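Side-chain contacts in solute-binding protein Csal_2479 (Chromohalobacter salexigens, PDB 4P1L), which binds D-glucuronate and probably delivers it to a tripartite ATP-independent periplasmic (TRAP) permease for uptake into the cytoplasm: residues Lys60-His63 with Asn64-Gly68; Pro94-Pro97 with Ala98-Val101; Asp128-Glu132 with Lys133-Val137; Leu148-Asp152 with His153-Thr157; Glu315-Val318 with Thr319-Asp323. All coordinates share one frame; numbering follows the deposited sequence.

Contact 1: residues Lys60-His63 with Asn64-Gly68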
loop_
_atom_site.group_PDB
_atom_site.type_symbol
_atom_site.label_atom_id
_atom_site.label_comp_id
_atom_site.label_asym_id
_atom_site.label_seq_id
_atom_site.Cartn_x
_atom_site.Cartn_y
_atom_site.Cartn_z
ATOM N N LYS A 60 -2.721 18.149 11.687
ATOM C CA LYS A 60 -3.348 17.245 12.624
ATOM C C LYS A 60 -3.695 15.991 11.880
ATOM O O LYS A 60 -4.356 16.048 10.840
ATOM C CB LYS A 60 -4.613 17.869 13.221
ATOM C CG LYS A 60 -5.129 17.134 14.457
ATOM C CD LYS A 60 -6.296 17.880 15.126
ATOM C CE LYS A 60 -5.873 19.209 15.778
ATOM N NZ LYS A 60 -6.943 19.775 16.689
ATOM N N VAL A 61 -3.251 14.849 12.398
ATOM C CA VAL A 61 -3.515 13.572 11.720
ATOM C C VAL A 61 -4.784 12.934 12.267
ATOM O O VAL A 61 -4.958 12.812 13.477
ATOM C CB VAL A 61 -2.341 12.570 11.857
ATOM C CG1 VAL A 61 -2.629 11.311 11.034
ATOM C CG2 VAL A 61 -1.041 13.230 11.433
ATOM N N TYR A 62 -5.681 12.573 11.363
ATOM C CA TYR A 62 -6.861 11.797 11.712
ATOM C C TYR A 62 -6.615 10.340 11.318
ATOM O O TYR A 62 -6.623 9.996 10.148
ATOM C CB TYR A 62 -8.098 12.347 11.015
ATOM C CG TYR A 62 -8.561 13.675 11.605
ATOM C CD1 TYR A 62 -7.928 14.870 11.285
ATOM C CD2 TYR A 62 -9.630 13.717 12.499
ATOM C CE1 TYR A 62 -8.382 16.093 11.849
ATOM C CE2 TYR A 62 -10.073 14.902 13.044
ATOM C CZ TYR A 62 -9.455 16.087 12.720
ATOM O OH TYR A 62 -9.914 17.257 13.296
ATOM N N HIS A 63 -6.411 9.495 12.313
ATOM C CA HIS A 63 -6.179 8.086 12.091
ATOM C C HIS A 63 -7.488 7.297 11.993
ATOM O O HIS A 63 -8.579 7.864 12.124
ATOM C CB HIS A 63 -5.347 7.528 13.243
ATOM C CG HIS A 63 -4.089 8.274 13.486
ATOM N ND1 HIS A 63 -2.913 7.937 12.855
ATOM C CD2 HIS A 63 -3.803 9.326 14.281
ATOM C CE1 HIS A 63 -1.957 8.761 13.236
ATOM N NE2 HIS A 63 -2.468 9.600 14.122
ATOM N N ASN A 64 -7.350 5.992 11.751
ATOM C CA ASN A 64 -8.482 5.072 11.708
ATOM C C ASN A 64 -9.520 5.385 10.623
ATOM O O ASN A 64 -10.678 4.971 10.735
ATOM C CB ASN A 64 -9.199 5.049 13.069
ATOM C CG ASN A 64 -8.332 4.510 14.196
ATOM O OD1 ASN A 64 -8.181 5.153 15.258
ATOM N ND2 ASN A 64 -7.767 3.332 13.986
ATOM N N ALA A 65 -9.110 6.083 9.569
ATOM C CA ALA A 65 -10.026 6.455 8.506
ATOM C C ALA A 65 -11.251 7.209 9.035
ATOM O O ALA A 65 -12.299 7.205 8.400
ATOM C CB ALA A 65 -10.464 5.206 7.718
ATOM N N VAL A 66 -11.108 7.849 10.192
ATOM C CA VAL A 66 -12.155 8.702 10.758
ATOM C C VAL A 66 -12.761 9.652 9.712
ATOM O O VAL A 66 -13.957 9.932 9.733
ATOM C CB VAL A 66 -11.578 9.538 11.911
ATOM C CG1 VAL A 66 -12.517 10.674 12.283
ATOM C CG2 VAL A 66 -11.320 8.645 13.124
ATOM N N LEU A 67 -11.930 10.159 8.804
ATOM C CA LEU A 67 -12.407 11.105 7.790
ATOM C C LEU A 67 -12.794 10.462 6.445
ATOM O O LEU A 67 -13.019 11.183 5.468
ATOM C CB LEU A 67 -11.387 12.230 7.577
ATOM C CG LEU A 67 -11.081 13.060 8.823
ATOM C CD1 LEU A 67 -9.998 14.120 8.539
ATOM C CD2 LEU A 67 -12.352 13.729 9.377
ATOM N N GLY A 68 -12.886 9.130 6.393
ATOM C CA GLY A 68 -13.429 8.426 5.229
ATOM C C GLY A 68 -12.580 7.258 4.761
ATOM O O GLY A 68 -11.419 7.154 5.157
HETATM O O HOH W 1 -8.936 9.694 8.693
#
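Tyr62 and Leu67 form an apolar side-chain contact across the tight turns that lead the chain out of strand 59-62, an outermost strand of the five-stranded sheet, toward helix 70-78. The leucine comes over one face of the phenol ring, and its CD1 does the touching: it lies 3.4 Å from Tyr62 CG and 3.6 Å from Tyr62 CB, over the root of the ring and not over its hydroxyl end. Val66 approaches the same ring more loosely and at a slant, its CG1 4.2 Å from Tyr62 CD2. A type I' beta turn from His63 to Val66 brings these side chains round, closed by a nearly straight bond (166° at the hydrogen) from Val66 N to His63 O over 3.2 Å. Val66 chi1 of 165° leaves CG2 beside its own backbone N, and this methyl is pressed to 3.0 Å from His63 O. A type I turn from Ala65 to Gly68 follows at once. The imidazole of His63 leads away from the turn, to Glu43 and Asn30. Between the two arms sits a water that donates to Tyr62 O at 2.7 Å and accepts from Leu67 N at 3.0 Å. The chemistry is thus split: the bridging water serves a strand carbonyl and a turn amide that do not meet directly, while the apolar groups of Tyr62 and Leu67 close over each other beside it.

Contact 2: residues Pro94-Pro97 with Ala98-Val101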
loop_
_atom_site.group_PDB
_atom_site.type_symbol
_atom_site.label_atom_id
_atom_site.label_comp_id
_atom_site.label_asym_id
_atom_site.label_seq_id
_atom_site.Cartn_x
_atom_site.Cartn_y
_atom_site.Cartn_z
ATOM N N PRO A 94 -6.703 3.215 -9.962
ATOM C CA PRO A 94 -7.872 3.666 -10.734
ATOM C C PRO A 94 -7.942 5.180 -10.979
ATOM O O PRO A 94 -8.747 5.617 -11.798
ATOM C CB PRO A 94 -9.051 3.214 -9.870
ATOM C CG PRO A 94 -8.529 1.969 -9.156
ATOM C CD PRO A 94 -7.053 2.215 -8.931
ATOM N N ILE A 95 -7.116 5.961 -10.289
ATOM C CA ILE A 95 -7.172 7.407 -10.377
ATOM C C ILE A 95 -6.036 7.948 -11.244
ATOM O O ILE A 95 -6.229 8.906 -11.997
ATOM C CB ILE A 95 -7.135 7.998 -8.962
ATOM C CG1 ILE A 95 -8.381 7.505 -8.210
ATOM C CG2 ILE A 95 -7.110 9.515 -9.008
ATOM C CD1 ILE A 95 -8.223 7.396 -6.764
ATOM N N VAL A 96 -4.865 7.314 -11.142
ATOM C CA VAL A 96 -3.655 7.742 -11.846
ATOM C C VAL A 96 -3.115 6.575 -12.660
ATOM O O VAL A 96 -2.575 5.632 -12.106
ATOM C CB VAL A 96 -2.543 8.152 -10.873
ATOM C CG1 VAL A 96 -1.316 8.636 -11.634
ATOM C CG2 VAL A 96 -3.018 9.193 -9.905
ATOM N N PRO A 97 -3.249 6.636 -13.991
ATOM C CA PRO A 97 -2.907 5.452 -14.792
ATOM C C PRO A 97 -1.522 4.856 -14.521
ATOM O O PRO A 97 -1.424 3.636 -14.367
ATOM C CB PRO A 97 -3.048 5.963 -16.228
ATOM C CG PRO A 97 -4.149 6.971 -16.123
ATOM C CD PRO A 97 -3.961 7.656 -14.781
ATOM N N ALA A 98 -0.490 5.686 -14.437
ATOM C CA ALA A 98 0.875 5.209 -14.200
ATOM C C ALA A 98 1.009 4.442 -12.906
ATOM O O ALA A 98 1.823 3.510 -12.809
ATOM C CB ALA A 98 1.879 6.389 -14.214
ATOM N N ALA A 99 0.217 4.820 -11.902
ATOM C CA ALA A 99 0.268 4.142 -10.616
ATOM C C ALA A 99 -0.123 2.683 -10.722
ATOM O O ALA A 99 0.317 1.876 -9.893
ATOM C CB ALA A 99 -0.623 4.871 -9.566
ATOM N N ASN A 100 -0.925 2.312 -11.726
ATOM C CA ASN A 100 -1.302 0.901 -11.874
ATOM C C ASN A 100 -0.109 -0.019 -12.095
ATOM O O ASN A 100 -0.184 -1.213 -11.812
ATOM C CB ASN A 100 -2.283 0.681 -13.026
ATOM C CG ASN A 100 -3.702 0.927 -12.621
ATOM O OD1 ASN A 100 -4.175 0.365 -11.642
ATOM N ND2 ASN A 100 -4.379 1.821 -13.344
ATOM N N VAL A 101 0.995 0.532 -12.590
ATOM C CA VAL A 101 2.180 -0.294 -12.812
ATOM C C VAL A 101 2.618 -0.951 -11.507
ATOM O O VAL A 101 3.069 -2.093 -11.507
ATOM C CB VAL A 101 3.332 0.549 -13.401
ATOM C CG1 VAL A 101 4.642 -0.235 -13.411
ATOM C CG2 VAL A 101 2.977 0.999 -14.822
#
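A short helical turn, held by bonds between residues three apart, carries Val96 against Ala99 and Pro97 against Asn100 in the loop between strand 84-88 and helix 111-118. Val96 O accepts from Ala99 N at 2.9 Å, a bent bond (131° at the hydrogen), and Pro97 O accepts from Asn100 N at 3.0 Å. Ala98 O repeats the pattern with Val101 N. Beside the first of these bonds the side chains of Val96 and Ala99 meet through their CB atoms, 4.0 Å apart, and Ala99 CB also lies 3.3 Å from Val96 O. The side chain of Asn100 folds back beside the start of the turn. With CG next to its own backbone N (chi1 -84°) the amide turns toward the proline, Asn100 ND2 lying 3.6 Å from Pro97 O and 4.2 Å from Pro97 CA. The OD1 end is held from elsewhere, by the side-chain amide of Asn171. Pro97 has no N-H to offer, so standing at the head of the turn it costs no backbone bond there, while its fixed phi already fits the helical path. The chemistry implies a compact turn in which Val96 O, Pro97 O and Ala98 O are each taken up by an amide three residues on, while the apolar side chains of Val96 and Ala98 are left to pack on Ala129 of helix 121-132.

Contact 3: residues Asp128-Glu132 with Lys133-Val137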
loop_
_atom_site.group_PDB
_atom_site.type_symbol
_atom_site.label_atom_id
_atom_site.label_comp_id
_atom_site.label_asym_id
_atom_site.label_seq_id
_atom_site.Cartn_x
_atom_site.Cartn_y
_atom_site.Cartn_z
ATOM N N ASP A 128 5.504 12.699 -10.651
ATOM C CA ASP A 128 5.022 13.531 -11.741
ATOM C C ASP A 128 3.582 13.160 -12.101
ATOM O O ASP A 128 2.743 14.026 -12.338
ATOM C CB ASP A 128 5.921 13.377 -12.973
ATOM C CG ASP A 128 7.248 14.102 -12.832
ATOM O OD1 ASP A 128 7.428 14.897 -11.889
ATOM O OD2 ASP A 128 8.118 13.881 -13.695
ATOM N N ALA A 129 3.301 11.864 -12.160
ATOM C CA ALA A 129 1.965 11.421 -12.550
ATOM C C ALA A 129 0.907 11.819 -11.510
ATOM O O ALA A 129 -0.201 12.233 -11.873
ATOM C CB ALA A 129 1.950 9.937 -12.784
ATOM N N LEU A 130 1.242 11.685 -10.224
ATOM C CA LEU A 130 0.330 12.106 -9.174
ATOM C C LEU A 130 0.098 13.611 -9.179
ATOM O O LEU A 130 -1.019 14.054 -8.901
ATOM C CB LEU A 130 0.811 11.642 -7.790
ATOM C CG LEU A 130 0.188 10.319 -7.372
ATOM C CD1 LEU A 130 0.724 9.131 -8.208
ATOM C CD2 LEU A 130 0.433 10.125 -5.897
ATOM N N ALA A 131 1.129 14.392 -9.518
ATOM C CA ALA A 131 1.036 15.850 -9.510
ATOM C C ALA A 131 0.011 16.299 -10.538
ATOM O O ALA A 131 -0.727 17.246 -10.319
ATOM C CB ALA A 131 2.399 16.501 -9.804
ATOM N N GLU A 132 -0.035 15.590 -11.658
ATOM C CA GLU A 132 -0.995 15.882 -12.694
ATOM C C GLU A 132 -2.427 15.673 -12.197
ATOM O O GLU A 132 -3.351 16.274 -12.728
ATOM C CB GLU A 132 -0.650 15.049 -13.933
ATOM C CG GLU A 132 -1.803 14.539 -14.737
ATOM C CD GLU A 132 -1.306 13.940 -16.045
ATOM O OE1 GLU A 132 -0.849 14.723 -16.910
ATOM O OE2 GLU A 132 -1.334 12.693 -16.189
ATOM N N LYS A 133 -2.610 14.855 -11.163
ATOM C CA LYS A 133 -3.934 14.656 -10.567
ATOM C C LYS A 133 -4.077 15.357 -9.212
ATOM O O LYS A 133 -4.885 14.932 -8.378
ATOM C CB LYS A 133 -4.210 13.166 -10.384
ATOM C CG LYS A 133 -4.116 12.360 -11.686
ATOM C CD LYS A 133 -5.258 12.647 -12.632
ATOM C CE LYS A 133 -5.121 11.833 -13.901
ATOM N NZ LYS A 133 -6.313 12.042 -14.757
ATOM N N ASN A 134 -3.262 16.395 -8.997
ATOM C CA ASN A 134 -3.391 17.305 -7.849
ATOM C C ASN A 134 -2.881 16.766 -6.529
ATOM O O ASN A 134 -3.253 17.278 -5.477
ATOM C CB ASN A 134 -4.844 17.748 -7.629
ATOM C CG ASN A 134 -5.272 18.861 -8.544
ATOM O OD1 ASN A 134 -4.475 19.435 -9.284
ATOM N ND2 ASN A 134 -6.556 19.195 -8.472
ATOM N N LEU A 135 -2.023 15.759 -6.572
ATOM C CA LEU A 135 -1.388 15.243 -5.360
ATOM C C LEU A 135 0.126 15.409 -5.441
ATOM O O LEU A 135 0.765 14.945 -6.399
ATOM C CB LEU A 135 -1.755 13.771 -5.160
ATOM C CG LEU A 135 -3.247 13.474 -4.934
ATOM C CD1 LEU A 135 -3.527 11.967 -4.989
ATOM C CD2 LEU A 135 -3.748 14.058 -3.611
ATOM N N ILE A 136 0.698 16.070 -4.426
ATOM C CA ILE A 136 2.121 16.337 -4.406
ATOM C C ILE A 136 2.814 15.342 -3.468
ATOM O O ILE A 136 2.616 15.384 -2.258
ATOM C CB ILE A 136 2.418 17.770 -3.956
ATOM C CG1 ILE A 136 1.608 18.778 -4.791
ATOM C CG2 ILE A 136 3.899 18.028 -4.019
ATOM C CD1 ILE A 136 1.831 18.666 -6.312
ATOM N N VAL A 137 3.593 14.429 -4.037
ATOM C CA VAL A 137 4.244 13.379 -3.240
ATOM C C VAL A 137 5.516 13.916 -2.630
ATOM O O VAL A 137 6.381 14.456 -3.341
ATOM C CB VAL A 137 4.609 12.151 -4.087
ATOM C CG1 VAL A 137 5.439 11.180 -3.257
ATOM C CG2 VAL A 137 3.364 11.468 -4.613
#
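Leu130 O is gripped by two backbone amides, Lys133 N at 2.9 Å and Leu135 N at 3.1 Å, which reach it from opposite faces of its carbonyl plane. The Leu135 bond is the straighter, 162° at the hydrogen against 136° for Lys133. Inside this loop Asn134 N bonds Ala131 O at 3.0 Å. Together the bonds from Leu135 and Asn134 make a Schellman motif, with Asn134 at positive phi as its C-prime residue, and it ends helix 121-132 and turns the chain straight into strand 135-141. The reversal lays side chains of helix and strand together. Leu130 CD2 is wedged against Val137 CG2 at 3.5 Å, tighter than ordinary carbon contact, the two side chains meeting at a slant; Leu130 chi1 of -94°, pulled away from a staggered value, goes with this squeeze. Leu130 CB and Leu135 CB lie 4.2 Å apart on the same flank. Toward the other flank Ile136, bent at its second torsion, brings CD1 back to 4.1 Å from Ala131 CB. A weak CA-H...O contact, Ala131 CA to Leu135 O at 3.3 Å, adds to the closure. Lys133 runs its aliphatic part past the last helical turn. The Asn134 amide reaches across to Arg78 O at the end of helix 70-78. The short helical segment and the strand run nearly antiparallel, their axes 6.2 Å apart at closest, and strand 135-141 takes the outermost place in the five-stranded sheet beside strand 234-239, where Leu135 packs on Cys237 and Val137 on Cys235.

Contact 4: residues Leu148-Asp152 with His153-Thr157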
loop_
_atom_site.group_PDB
_atom_site.type_symbol
_atom_site.label_atom_id
_atom_site.label_comp_id
_atom_site.label_asym_id
_atom_site.label_seq_id
_atom_site.Cartn_x
_atom_site.Cartn_y
_atom_site.Cartn_z
ATOM N N LEU A 148 -1.326 -14.087 0.878
ATOM C CA LEU A 148 -2.661 -14.650 1.065
ATOM C C LEU A 148 -2.866 -15.237 2.441
ATOM O O LEU A 148 -2.031 -16.003 2.939
ATOM C CB LEU A 148 -2.924 -15.803 0.089
ATOM C CG LEU A 148 -3.143 -15.565 -1.384
ATOM C CD1 LEU A 148 -3.165 -16.922 -2.127
ATOM C CD2 LEU A 148 -4.436 -14.806 -1.609
ATOM N N TYR A 149 -4.012 -14.940 3.027
ATOM C CA TYR A 149 -4.455 -15.689 4.185
ATOM C C TYR A 149 -5.899 -16.129 4.061
ATOM O O TYR A 149 -6.693 -15.445 3.427
ATOM C CB TYR A 149 -4.245 -14.897 5.466
ATOM C CG TYR A 149 -4.684 -13.444 5.460
ATOM C CD1 TYR A 149 -5.981 -13.072 5.826
ATOM C CD2 TYR A 149 -3.780 -12.438 5.167
ATOM C CE1 TYR A 149 -6.341 -11.733 5.891
ATOM C CE2 TYR A 149 -4.138 -11.095 5.223
ATOM C CZ TYR A 149 -5.419 -10.744 5.562
ATOM O OH TYR A 149 -5.746 -9.397 5.619
ATOM N N ASN A 150 -6.229 -17.273 4.645
ATOM C CA ASN A 150 -7.568 -17.838 4.510
ATOM C C ASN A 150 -7.931 -18.701 5.704
ATOM O O ASN A 150 -7.108 -18.966 6.585
ATOM C CB ASN A 150 -7.756 -18.610 3.193
ATOM C CG ASN A 150 -7.139 -20.001 3.217
ATOM O OD1 ASN A 150 -7.835 -20.994 3.374
ATOM N ND2 ASN A 150 -5.840 -20.071 3.038
ATOM N N THR A 151 -9.188 -19.090 5.739
ATOM C CA THR A 151 -9.740 -19.780 6.892
ATOM C C THR A 151 -9.673 -21.295 6.789
ATOM O O THR A 151 -10.041 -21.980 7.747
ATOM C CB THR A 151 -11.236 -19.430 7.062
ATOM O OG1 THR A 151 -11.950 -19.851 5.897
ATOM C CG2 THR A 151 -11.433 -17.958 7.282
ATOM N N ASP A 152 -9.248 -21.821 5.640
ATOM C CA ASP A 152 -9.482 -23.233 5.312
ATOM C C ASP A 152 -8.242 -24.144 5.250
ATOM O O ASP A 152 -8.235 -25.214 5.857
ATOM C CB ASP A 152 -10.271 -23.342 4.011
ATOM C CG ASP A 152 -10.757 -24.757 3.751
ATOM O OD1 ASP A 152 -11.860 -25.100 4.230
ATOM O OD2 ASP A 152 -10.029 -25.530 3.080
ATOM N N HIS A 153 -7.200 -23.730 4.532
ATOM C CA HIS A 153 -6.029 -24.582 4.299
ATOM C C HIS A 153 -4.802 -23.799 3.871
ATOM O O HIS A 153 -4.920 -22.683 3.366
ATOM C CB HIS A 153 -6.342 -25.648 3.239
ATOM C CG HIS A 153 -6.759 -25.095 1.909
ATOM N ND1 HIS A 153 -8.081 -24.938 1.547
ATOM C CD2 HIS A 153 -6.030 -24.681 0.843
ATOM C CE1 HIS A 153 -8.149 -24.469 0.311
ATOM N NE2 HIS A 153 -6.917 -24.301 -0.137
ATOM N N PRO A 154 -3.615 -24.387 4.053
ATOM C CA PRO A 154 -2.413 -23.746 3.527
ATOM C C PRO A 154 -2.487 -23.694 2.013
ATOM O O PRO A 154 -2.969 -24.636 1.376
ATOM C CB PRO A 154 -1.275 -24.670 3.976
ATOM C CG PRO A 154 -1.865 -25.513 5.089
ATOM C CD PRO A 154 -3.313 -25.633 4.787
ATOM N N VAL A 155 -2.014 -22.603 1.445
ATOM C CA VAL A 155 -1.826 -22.520 -0.001
ATOM C C VAL A 155 -0.379 -22.829 -0.348
ATOM O O VAL A 155 0.536 -22.139 0.099
ATOM C CB VAL A 155 -2.197 -21.115 -0.536
ATOM C CG1 VAL A 155 -1.724 -20.958 -1.983
ATOM C CG2 VAL A 155 -3.682 -20.903 -0.431
ATOM N N GLU A 156 -0.176 -23.891 -1.115
ATOM C CA GLU A 156 1.154 -24.358 -1.455
ATOM C C GLU A 156 1.460 -24.054 -2.892
ATOM O O GLU A 156 2.581 -23.673 -3.213
ATOM C CB GLU A 156 1.292 -25.881 -1.249
ATOM C CG GLU A 156 1.058 -26.380 0.167
ATOM C CD GLU A 156 2.186 -26.045 1.142
ATOM O OE1 GLU A 156 2.965 -25.089 0.878
ATOM O OE2 GLU A 156 2.296 -26.774 2.172
ATOM N N THR A 157 0.454 -24.225 -3.752
ATOM C CA THR A 157 0.580 -23.975 -5.177
ATOM C C THR A 157 -0.614 -23.167 -5.654
ATOM O O THR A 157 -1.609 -23.027 -4.948
ATOM C CB THR A 157 0.609 -25.287 -5.978
ATOM O OG1 THR A 157 -0.644 -25.956 -5.816
ATOM C CG2 THR A 157 1.710 -26.196 -5.489
#
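Asn150 and His153 face each other across an Asx turn that carries the chain off the end of strand 146-150. The Asn150 side chain stands between its own backbone N and carbonyl carbon (chi1 78°), which holds its amide inside the bend, where both of its ends are used. Its OD1 accepts from Asp152 N at 2.8 Å, the bond that defines the turn, and from His153 N at 3.0 Å. The two donors come from the same face of the amide plane, the first well above it and the second tilted less. Its ND2 gives a hydrogen to His153 O at 2.8 Å; that oxygen lies almost in the amide plane, so the one side chain clasps both the N-H and the C=O of His153 and its rotation is fixed. The imidazole takes the same kind of first torsion (chi1 59°), which sets Asn150 OD1 over one ring face. Beyond the turn Leu148 CD1 touches Val155 CG1 at 4.3 Å, an apolar contact between the strand and the returning loop, and Val155 N is hydrogen-bonded to Ser225 OG of strand 223-230. Asp152 has CG anti to its backbone N, bringing the carboxylate round to the ring edge with the two planes nearly perpendicular. On the far side of the ring NE2 bonds Asp160 O, and with both ring nitrogens facing oxygen acceptors the imidazole may well be positively charged. His153 ND1 meets the anti lone pair of Asp152 OD2 in the ring plane at 2.5 Å, at 176° and very short.

Contact 5: residues Glu315-Val318 with Thr319-Asp323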
loop_
_atom_site.group_PDB
_atom_site.type_symbol
_atom_site.label_atom_id
_atom_site.label_comp_id
_atom_site.label_asym_id
_atom_site.label_seq_id
_atom_site.Cartn_x
_atom_site.Cartn_y
_atom_site.Cartn_z
ATOM N N GLU A 315 4.662 1.108 -21.121
ATOM C CA GLU A 315 5.453 -0.103 -21.287
ATOM C C GLU A 315 6.880 0.088 -20.789
ATOM O O GLU A 315 7.448 -0.785 -20.134
ATOM C CB GLU A 315 5.491 -0.557 -22.744
ATOM C CG GLU A 315 6.313 -1.857 -22.931
ATOM C CD GLU A 315 5.982 -2.581 -24.215
ATOM O OE1 GLU A 315 5.318 -1.969 -25.087
ATOM O OE2 GLU A 315 6.364 -3.771 -24.341
ATOM N N SER A 316 7.474 1.225 -21.117
ATOM C CA SER A 316 8.859 1.465 -20.738
ATOM C C SER A 316 9.031 1.671 -19.228
ATOM O O SER A 316 10.109 1.394 -18.671
ATOM C CB SER A 316 9.451 2.625 -21.561
ATOM O OG SER A 316 8.931 3.874 -21.159
ATOM N N LEU A 317 7.976 2.121 -18.553
ATOM C CA LEU A 317 7.992 2.172 -17.111
ATOM C C LEU A 317 8.006 0.747 -16.527
ATOM O O LEU A 317 8.757 0.468 -15.596
ATOM C CB LEU A 317 6.789 2.967 -16.598
ATOM C CG LEU A 317 6.682 3.204 -15.098
ATOM C CD1 LEU A 317 7.977 3.770 -14.511
ATOM C CD2 LEU A 317 5.484 4.141 -14.818
ATOM N N VAL A 318 7.194 -0.146 -17.090
ATOM C CA VAL A 318 7.210 -1.547 -16.668
ATOM C C VAL A 318 8.605 -2.172 -16.859
ATOM O O VAL A 318 9.162 -2.776 -15.939
ATOM C CB VAL A 318 6.167 -2.378 -17.431
ATOM C CG1 VAL A 318 6.250 -3.843 -17.010
ATOM C CG2 VAL A 318 4.737 -1.823 -17.205
ATOM N N THR A 319 9.177 -2.007 -18.056
ATOM C CA THR A 319 10.467 -2.623 -18.355
ATOM C C THR A 319 11.612 -1.947 -17.608
ATOM O O THR A 319 12.568 -2.627 -17.215
ATOM C CB THR A 319 10.749 -2.693 -19.881
ATOM O OG1 THR A 319 10.803 -1.382 -20.419
ATOM C CG2 THR A 319 9.666 -3.442 -20.591
ATOM N N ASP A 320 11.507 -0.638 -17.343
ATOM C CA ASP A 320 12.565 0.033 -16.594
ATOM C C ASP A 320 12.614 -0.505 -15.150
ATOM O O ASP A 320 13.691 -0.729 -14.595
ATOM C CB ASP A 320 12.404 1.553 -16.591
ATOM C CG ASP A 320 12.768 2.209 -17.944
ATOM O OD1 ASP A 320 13.375 1.547 -18.816
ATOM O OD2 ASP A 320 12.435 3.403 -18.121
ATOM N N ILE A 321 11.446 -0.729 -14.546
ATOM C CA ILE A 321 11.404 -1.262 -13.199
ATOM C C ILE A 321 11.960 -2.690 -13.181
ATOM O O ILE A 321 12.736 -3.060 -12.294
ATOM C CB ILE A 321 9.977 -1.209 -12.630
ATOM C CG1 ILE A 321 9.601 0.252 -12.332
ATOM C CG2 ILE A 321 9.875 -2.076 -11.361
ATOM C CD1 ILE A 321 8.090 0.477 -12.134
ATOM N N GLN A 322 11.559 -3.507 -14.149
ATOM C CA GLN A 322 12.049 -4.870 -14.218
ATOM C C GLN A 322 13.569 -4.878 -14.428
ATOM O O GLN A 322 14.291 -5.619 -13.766
ATOM C CB GLN A 322 11.394 -5.633 -15.350
ATOM C CG GLN A 322 9.878 -5.809 -15.210
ATOM C CD GLN A 322 9.273 -6.433 -16.457
ATOM O OE1 GLN A 322 9.630 -6.075 -17.588
ATOM N NE2 GLN A 322 8.369 -7.379 -16.259
ATOM N N ASP A 323 14.038 -4.048 -15.345
ATOM C CA ASP A 323 15.448 -4.027 -15.692
ATOM C C ASP A 323 16.296 -3.531 -14.523
ATOM O O ASP A 323 17.447 -3.938 -14.379
ATOM C CB ASP A 323 15.692 -3.167 -16.936
ATOM C CG ASP A 323 15.143 -3.810 -18.217
ATOM O OD1 ASP A 323 14.680 -4.963 -18.171
ATOM O OD2 ASP A 323 15.182 -3.147 -19.272
#
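Val318 and Gln322 lie side by side on one flank of helix 315-323, pointing the same way, a pairing of residues four apart near the C-terminus of the chain. Gln322 is stretched out beyond CG, so its amide runs along the valine: CD is 4.0 Å from Val318 CG1, and Gln322 CG lies 3.2 Å from Val318 O, over the carbonyl that also takes Gln322 N at 3.1 Å. Leu317 and Ile321 are disposed otherwise. Leu317 has CG anti to its backbone N (chi1 -176°), whereas Ile321 has CG1 beside its own; these different first torsions go with an oblique approach, in which only CD1 of each side chain comes close to the other, at 4.1 Å. Both are buried: Leu317 packs on Phe126 and Ile122 of helix 121-132, and Ile321 on the same Ile122 and on Val101. Asp320 OD2 makes a salt bridge with Arg125 of that helix, which is thus joined to helix 315-323 by polar as well as apolar links. At the start of the helix the CG2 of Thr319 is placed beside the aliphatic part of Glu315, 4.4 Å from its CG. The backbone ladder beneath is regular alpha-helix, with Thr319 N bonded to Glu315 O at 3.0 Å and Ile321 N to Leu317 O at 3.1 Å. Over the latter carbonyl the isoleucine side chain folds back, Ile321 CD1 lying 3.5 Å from Leu317 O.

The five contacts follow one another in chain order, each local to its own turn or helix. Contacts 1 and 3 belong to the two outermost strands of the same five-stranded sheet, with centres about 21 Å apart. Contacts 2, 3 and 5 gather on helix 121-132: contact 2 touches contact 3 through Ile95, Val96 and Ala98, and contact 5 mainly through Val101, so the loop 94-101 is wedged between that helix's end and helix 315-323. Contact 4 stands apart in the four-stranded sheet, its centre about 38 Å from that of contact 3. The glucuronate site draws on residues from both sheets, and all five contacts lie outside it.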